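Local structure of pectinesterase inhibitor 1 (Arabidopsis thaliana, 1X91) at residues K39-S44 / K137-I142; M103-A108 / I142-S147. The protein inhibits pectin methylesterase of flowers, siliques and leaves, and interacts in vitro with the pectin methylesterase PPME1. The protein carries 1 engineered substitution. One frame throughout, in Å; residues are numbered along the deposited sequence. Where two conformers were deposited one is given.

Overall arrangement
Both contacts belong to the four-helix bundle, and their centres lie about 8 Å apart. Helix 127-149 is common to both. It meets helix 34-62 in contact 1 and helix 98-119 in contact 2, and Ile142 belongs to a segment of each. In chain order the segments alternate: 39-44, 103-108, 137-142, then 142-147. The contacts also touch directly: Cys140 O lies 3.5 Å from Val105 CG1, and Leu42 CD2 lies 3.9 Å from Val105 CG2. The last helix of the chain is thus packed against two antiparallel neighbours. Phe24 of helix 18-27, which probably belongs to the N-terminal alpha-hairpin required for inhibition, packs beside contact 1.

Contact 1: residues K39-S44 / K137-I142; sequences KTTLDS and KNLCGI
Segments 39-44 and 137-142 run nearly antiparallel, at 163°, with their axes 9.5 Å apart at closest approach and Thr41 level with Leu139. They are parts of helices 34-62 and 127-149 in the four-helix bundle. The contact is small, buried and made by van der Waals packing. Thr41 points its methyl group at the other helix. Thr41 CG2 stands anti to the backbone N (chi1 -57° for OG1), which carries it across to the main chain of Leu139, 3.8 Å from Leu139 O. On the side of Ile142, Thr41 CG2 rests 4.2 Å from Ile142 CG2. The hydroxyl turns back along its own helix, where OG1 is hydrogen-bonded to Leu37 O. The hydroxyl is held within helix 34-62 by this bond, though Thr41 OG1 also packs against Ile146 CD1 of helix 127-149. Leu139 takes the other end of the contact. Leu139 CD1 lies against the main chain of Ser44, 4.2 Å from Ser44 C, and also reaches Ser44 CB. Phe24 of helix 18-27 touches Thr41, Ser44 and Leu139, so it packs over the seam between the two helices. Away from the interface, Lys39 and Asp43 form a salt bridge one turn apart. Lys39 NZ binds Asp43 OD1 at 2.8 Å, on the syn lone pair of that oxygen.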
ATOM      1  N   LYS A  39      -7.698   1.980 -10.237  1.00  9.53           N
ATOM      2  CA  LYS A  39      -8.373   2.919  -9.333  1.00 10.41           C
ATOM      3  C   LYS A  39      -8.910   2.163  -8.121  1.00  9.54           C
ATOM      4  O   LYS A  39      -8.734   2.634  -6.963  1.00 11.02           O
ATOM      5  CB  LYS A  39      -9.474   3.645 -10.093  1.00 10.78           C
ATOM      6  CG  LYS A  39     -10.400   4.479  -9.250  1.00 13.65           C
ATOM      7  CD  LYS A  39      -9.676   5.488  -8.432  1.00 14.52           C
ATOM      8  CE  LYS A  39     -10.606   6.628  -7.924  1.00 13.61           C
ATOM      9  NZ  LYS A  39     -11.569   6.267  -6.872  1.00 13.93           N
ATOM     10  N   THR A  40      -9.541   1.005  -8.313  1.00  8.96           N
ATOM     11  CA  THR A  40     -10.055   0.324  -7.104  1.00 10.48           C
ATOM     12  C   THR A  40      -8.928  -0.169  -6.236  1.00 10.25           C
ATOM     13  O   THR A  40      -9.082  -0.193  -5.010  1.00 10.30           O
ATOM     14  CB  THR A  40     -11.059  -0.799  -7.355  1.00 12.98           C
ATOM     15  OG1 THR A  40     -10.474  -1.753  -8.242  1.00 16.02           O
ATOM     16  CG2 THR A  40     -12.347  -0.307  -8.022  1.00 15.07           C
ATOM     17  N   THR A  41      -7.791  -0.517  -6.790  1.00  8.77           N
ATOM     18  CA  THR A  41      -6.649  -0.932  -6.010  1.00 10.91           C
ATOM     19  C   THR A  41      -6.089   0.220  -5.189  1.00  9.60           C
ATOM     20  O   THR A  41      -5.783   0.055  -4.016  1.00 10.05           O
ATOM     21  CB  THR A  41      -5.585  -1.586  -6.893  1.00 10.71           C
ATOM     22  OG1 THR A  41      -6.148  -2.724  -7.608  1.00 10.94           O
ATOM     23  CG2 THR A  41      -4.471  -2.143  -6.044  1.00 12.59           C
ATOM     24  N   LEU A  42      -5.922   1.360  -5.834  1.00 10.37           N
ATOM     25  CA  LEU A  42      -5.512   2.568  -5.123  1.00 10.44           C
ATOM     26  C   LEU A  42      -6.489   2.908  -3.997  1.00 10.52           C
ATOM     27  O   LEU A  42      -6.062   3.318  -2.895  1.00  9.78           O
ATOM     28  CB  LEU A  42      -5.298   3.736  -6.089  1.00 11.40           C
ATOM     29  CG  LEU A  42      -4.058   3.721  -6.928  1.00 15.41           C
ATOM     30  CD1 LEU A  42      -4.006   5.016  -7.758  1.00 17.57           C
ATOM     31  CD2 LEU A  42      -2.808   3.611  -6.072  1.00 14.97           C
ATOM     32  N   ASP A  43      -7.774   2.784  -4.244  1.00  9.73           N
ATOM     33  CA  ASP A  43      -8.760   3.074  -3.207  1.00  9.60           C
ATOM     34  C   ASP A  43      -8.496   2.223  -1.994  1.00  9.33           C
ATOM     35  O   ASP A  43      -8.490   2.713  -0.869  1.00  9.80           O
ATOM     36  CB  ASP A  43     -10.173   2.804  -3.726  1.00  8.83           C
ATOM     37  CG  ASP A  43     -10.665   3.817  -4.757  1.00 12.77           C
ATOM     38  OD1 ASP A  43     -10.121   4.958  -4.885  1.00 13.15           O
ATOM     39  OD2 ASP A  43     -11.694   3.551  -5.464  1.00 13.54           O
ATOM     40  N   SER A  44      -8.280   0.925  -2.183  1.00  9.41           N
ATOM     41  CA  SER A  44      -8.097   0.058  -1.023  1.00  9.47           C
ATOM     42  C   SER A  44      -6.827   0.424  -0.283  1.00  9.15           C
ATOM     43  O   SER A  44      -6.740   0.352   0.969  1.00 10.30           O
ATOM     44  CB  SER A  44      -8.034  -1.409  -1.487  1.00  9.85           C
ATOM     45  OG  SER A  44      -9.295  -1.840  -2.024  1.00 12.35           O
ATOM     46  N   LYS A 137       2.038  -2.999   1.450  1.00 13.39           N
ATOM     47  CA  LYS A 137       3.111  -3.354   0.582  1.00 12.83           C
ATOM     48  C   LYS A 137       2.579  -4.244  -0.570  1.00 11.63           C
ATOM     49  O   LYS A 137       2.935  -4.031  -1.739  1.00 10.91           O
ATOM     50  CB  LYS A 137       4.196  -4.042   1.399  1.00 14.79           C
ATOM     51  CG  LYS A 137       5.329  -4.511   0.619  1.00 18.17           C
ATOM     52  CD  LYS A 137       6.469  -4.909   1.618  1.00 19.79           C
ATOM     53  CE  LYS A 137       7.558  -5.528   0.864  1.00 21.33           C
ATOM     54  NZ  LYS A 137       8.579  -6.069   1.760  1.00 22.19           N
ATOM     55  N   ASN A 138       1.752  -5.208  -0.216  1.00 11.37           N
ATOM     56  CA  ASN A 138       1.181  -6.129  -1.221  1.00 10.94           C
ATOM     57  C   ASN A 138       0.274  -5.396  -2.213  1.00 11.31           C
ATOM     58  O   ASN A 138       0.334  -5.636  -3.446  1.00 11.52           O
ATOM     59  CB  ASN A 138       0.408  -7.223  -0.496  1.00 11.65           C
ATOM     60  CG  ASN A 138       1.328  -8.202   0.222  1.00 14.50           C
ATOM     61  OD1 ASN A 138       2.484  -8.366  -0.163  1.00 18.38           O
ATOM     62  ND2 ASN A 138       0.816  -8.816   1.298  1.00 16.42           N
ATOM     63  N   LEU A 139      -0.592  -4.515  -1.715  1.00 10.79           N
ATOM     64  CA  LEU A 139      -1.493  -3.731  -2.555  1.00 10.93           C
ATOM     65  C   LEU A 139      -0.675  -2.840  -3.474  1.00 11.07           C
ATOM     66  O   LEU A 139      -0.987  -2.707  -4.655  1.00 10.46           O
ATOM     67  CB  LEU A 139      -2.475  -2.891  -1.724  1.00 11.45           C
ATOM     68  CG  LEU A 139      -3.556  -3.691  -1.033  1.00 10.27           C
ATOM     69  CD1 LEU A 139      -4.215  -2.811  -0.025  1.00 13.66           C
ATOM     70  CD2 LEU A 139      -4.594  -4.151  -2.067  1.00 11.28           C
ATOM     71  N   CYS A 140       0.372  -2.188  -2.940  1.00 10.91           N
ATOM     72  CA  CYS A 140       1.235  -1.397  -3.843  1.00 10.64           C
ATOM     73  C   CYS A 140       1.857  -2.260  -4.920  1.00 10.57           C
ATOM     74  O   CYS A 140       1.951  -1.826  -6.079  1.00 10.34           O
ATOM     75  CB  CYS A 140       2.321  -0.608  -3.090  1.00  9.63           C
ATOM     76  SG  CYS A 140       1.774   0.720  -2.009  1.00 11.03           S
ATOM     77  N   GLY A 141       2.275  -3.464  -4.559  1.00 10.60           N
ATOM     78  CA  GLY A 141       2.870  -4.391  -5.526  1.00 11.49           C
ATOM     79  C   GLY A 141       1.899  -4.710  -6.654  1.00 11.76           C
ATOM     80  O   GLY A 141       2.291  -4.686  -7.822  1.00 11.07           O
ATOM     81  N   ILE A 142       0.622  -4.912  -6.329  1.00 11.34           N
ATOM     82  CA  ILE A 142      -0.406  -5.139  -7.325  1.00 11.14           C
ATOM     83  C   ILE A 142      -0.571  -3.896  -8.210  1.00 10.57           C
ATOM     84  O   ILE A 142      -0.637  -3.974  -9.433  1.00 11.48           O
ATOM     85  CB  ILE A 142      -1.757  -5.556  -6.670  1.00 10.53           C
ATOM     86  CG1 ILE A 142      -1.618  -6.897  -5.952  1.00 11.18           C
ATOM     87  CG2 ILE A 142      -2.841  -5.629  -7.734  1.00 12.90           C
ATOM     88  CD1 ILE A 142      -2.769  -7.263  -5.036  1.00 14.17           C
TER

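Contact 2: residues M103-A108 / I142-S147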
ATOM      1  N   MET A 103       5.597   5.520 -10.200  1.00 10.18           N
ATOM      2  CA  MET A 103       6.669   6.157  -9.445  1.00  9.16           C
ATOM      3  C   MET A 103       6.174   6.489  -8.026  1.00  9.74           C
ATOM      4  O   MET A 103       6.861   6.251  -7.031  1.00 10.31           O
ATOM      5  CB  MET A 103       7.079   7.497 -10.100  1.00  9.96           C
ATOM      6  CG  MET A 103       8.231   8.111  -9.442  1.00 13.34           C
ATOM      7  SD  MET A 103       8.717   9.719 -10.220  1.00 18.66           S
ATOM      8  CE  MET A 103       7.417  10.856  -9.725  1.00 18.34           C
ATOM      9  N   LYS A 104       4.957   7.032  -7.977  1.00  8.04           N
ATOM     10  CA  LYS A 104       4.410   7.428  -6.677  1.00  8.31           C
ATOM     11  C   LYS A 104       3.979   6.245  -5.825  1.00  8.07           C
ATOM     12  O   LYS A 104       4.209   6.226  -4.599  1.00  8.85           O
ATOM     13  CB  LYS A 104       3.261   8.406  -6.877  1.00  8.14           C
ATOM     14  CG  LYS A 104       3.702   9.779  -7.373  1.00  9.73           C
ATOM     15  CD  LYS A 104       4.574  10.516  -6.358  1.00 12.61           C
ATOM     16  CE  LYS A 104       4.862  11.931  -6.778  1.00 16.75           C
ATOM     17  NZ  LYS A 104       5.737  12.618  -5.838  1.00 19.69           N
ATOM     18  N   VAL A 105       3.436   5.188  -6.421  1.00  7.78           N
ATOM     19  CA  VAL A 105       3.136   3.959  -5.685  1.00  8.47           C
ATOM     20  C   VAL A 105       4.402   3.315  -5.173  1.00  9.81           C
ATOM     21  O   VAL A 105       4.451   2.812  -4.048  1.00  9.69           O
ATOM     22  CB  VAL A 105       2.329   2.989  -6.535  1.00  8.19           C
ATOM     23  CG1 VAL A 105       2.192   1.635  -5.811  1.00  8.39           C
ATOM     24  CG2 VAL A 105       0.978   3.509  -6.821  1.00  7.42           C
ATOM     25  N   SER A 106       5.460   3.376  -5.959  0.50  8.78           N
ATOM     26  CA  SER A 106       6.752   2.847  -5.524  0.50  9.91           C
ATOM     27  C   SER A 106       7.259   3.552  -4.257  0.50 10.52           C
ATOM     28  O   SER A 106       7.780   2.918  -3.344  0.50 11.00           O
ATOM     29  CB  SER A 106       7.766   2.887  -6.680  0.50 10.58           C
ATOM     30  OG  SER A 106       8.818   1.956  -6.469  0.50 12.77           O
ATOM     31  N   ALA A 107       7.096   4.859  -4.202  1.00 10.40           N
ATOM     32  CA  ALA A 107       7.470   5.623  -3.058  1.00 10.49           C
ATOM     33  C   ALA A 107       6.604   5.272  -1.867  1.00 10.37           C
ATOM     34  O   ALA A 107       7.113   5.131  -0.764  1.00 11.74           O
ATOM     35  CB  ALA A 107       7.411   7.046  -3.362  1.00 11.39           C
ATOM     36  N   ALA A 108       5.309   5.084  -2.087  1.00  9.34           N
ATOM     37  CA  ALA A 108       4.427   4.639  -0.980  1.00  8.95           C
ATOM     38  C   ALA A 108       4.841   3.314  -0.424  1.00 10.07           C
ATOM     39  O   ALA A 108       4.828   3.111   0.818  1.00 11.17           O
ATOM     40  CB  ALA A 108       2.983   4.601  -1.408  1.00 10.68           C
ATOM     41  N   ILE A 142       0.622  -4.912  -6.329  1.00 11.34           N
ATOM     42  CA  ILE A 142      -0.406  -5.139  -7.325  1.00 11.14           C
ATOM     43  C   ILE A 142      -0.571  -3.896  -8.210  1.00 10.57           C
ATOM     44  O   ILE A 142      -0.637  -3.974  -9.433  1.00 11.48           O
ATOM     45  CB  ILE A 142      -1.757  -5.556  -6.670  1.00 10.53           C
ATOM     46  CG1 ILE A 142      -1.618  -6.897  -5.952  1.00 11.18           C
ATOM     47  CG2 ILE A 142      -2.841  -5.629  -7.734  1.00 12.90           C
ATOM     48  CD1 ILE A 142      -2.769  -7.263  -5.036  1.00 14.17           C
ATOM     49  N   ALA A 143      -0.636  -2.711  -7.592  1.00  9.51           N
ATOM     50  CA  ALA A 143      -0.813  -1.473  -8.327  1.00  9.59           C
ATOM     51  C   ALA A 143       0.383  -1.200  -9.264  1.00 10.46           C
ATOM     52  O   ALA A 143       0.227  -0.557 -10.279  1.00 12.35           O
ATOM     53  CB  ALA A 143      -0.976  -0.288  -7.348  1.00  9.80           C
ATOM     54  N   LEU A 144       1.583  -1.605  -8.889  1.00 10.71           N
ATOM     55  CA  LEU A 144       2.746  -1.425  -9.744  1.00 10.60           C
ATOM     56  C   LEU A 144       2.648  -2.277 -10.989  1.00 12.03           C
ATOM     57  O   LEU A 144       2.970  -1.818 -12.094  1.00 12.24           O
ATOM     58  CB  LEU A 144       4.034  -1.787  -8.989  1.00 10.62           C
ATOM     59  CG  LEU A 144       4.462  -0.838  -7.852  1.00 11.49           C
ATOM     60  CD1 LEU A 144       5.660  -1.434  -7.153  1.00 14.86           C
ATOM     61  CD2 LEU A 144       4.747   0.506  -8.478  1.00 12.00           C
ATOM     62  N   VAL A 145       2.155  -3.477 -10.842  1.00 12.24           N
ATOM     63  CA  VAL A 145       2.014  -4.339 -11.999  1.00 12.81           C
ATOM     64  C   VAL A 145       0.938  -3.782 -12.939  1.00 14.16           C
ATOM     65  O   VAL A 145       1.144  -3.668 -14.147  1.00 13.17           O
ATOM     66  CB  VAL A 145       1.674  -5.779 -11.550  1.00 12.92           C
ATOM     67  CG1 VAL A 145       1.467  -6.693 -12.773  1.00 14.62           C
ATOM     68  CG2 VAL A 145       2.766  -6.339 -10.711  1.00 12.62           C
ATOM     69  N   ILE A 146      -0.179  -3.340 -12.386  1.00 12.55           N
ATOM     70  CA  ILE A 146      -1.260  -2.744 -13.158  1.00 13.27           C
ATOM     71  C   ILE A 146      -0.827  -1.473 -13.865  1.00 12.98           C
ATOM     72  O   ILE A 146      -1.021  -1.319 -15.093  1.00 15.95           O
ATOM     73  CB  ILE A 146      -2.504  -2.463 -12.293  1.00 11.79           C
ATOM     74  CG1 ILE A 146      -3.077  -3.725 -11.661  1.00 12.25           C
ATOM     75  CG2 ILE A 146      -3.566  -1.757 -13.142  1.00 13.17           C
ATOM     76  CD1 ILE A 146      -4.012  -3.401 -10.444  1.00 14.61           C
ATOM     77  N   SER A 147      -0.223  -0.557 -13.139  1.00 14.51           N
ATOM     78  CA  SER A 147       0.187   0.714 -13.735  1.00 14.37           C
ATOM     79  C   SER A 147       1.245   0.529 -14.837  1.00 15.95           C
ATOM     80  O   SER A 147       1.271   1.283 -15.828  1.00 16.21           O
ATOM     81  CB  SER A 147       0.672   1.703 -12.666  1.00 16.27           C
ATOM     82  OG  SER A 147       1.755   1.228 -11.910  1.00 15.00           O
TER
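Segments 103-108 and 142-147 are antiparallel helix pieces, with 167° between their directions and a closest axis approach of 9.4 Å. Val105 and Leu144 are the nearest pair, with their CA atoms 6.8 Å apart. Their side chains pass alongside each other in opposite directions. Val105 CG1, placed anti to the backbone N by chi1 172°, is the branch that faces helix 127-149. Val105 CG1 touches both Leu144 CG and Leu144 CD2, each at 3.9 Å. On helix 127-149 the neighbouring residue Ala143 also meets this methyl, with Ala143 CB 4.0 Å from Val105 CG1. One branch of Val105 therefore touches two consecutive residues of the facing helix. Leu144 extends CD2 past Val105 to the next residue, Ser106. There Leu144 CD2 lies 3.9 Å from Ser106 N and also approaches CB of the partly exposed Ser106. Ser147 adds a polar detail one turn along. Ser147 OG donates to Ala143 O at 2.9 Å, tilted 20° from the carbonyl plane. Ala143 O also accepts the helical bond from Ser147 N, so two donors grip this oxygen. Ser147 OG is hydrogen-bonded to Asn102 ND2 as well, which ties helix 127-149 to helix 98-119. Val105 further touches Leu42 of helix 34-62 and Ala89 of helix 66-94. All four long helices thus meet around this valine, an arrangement characteristic of the core of a four-helix bundle, the fold of this inhibitor.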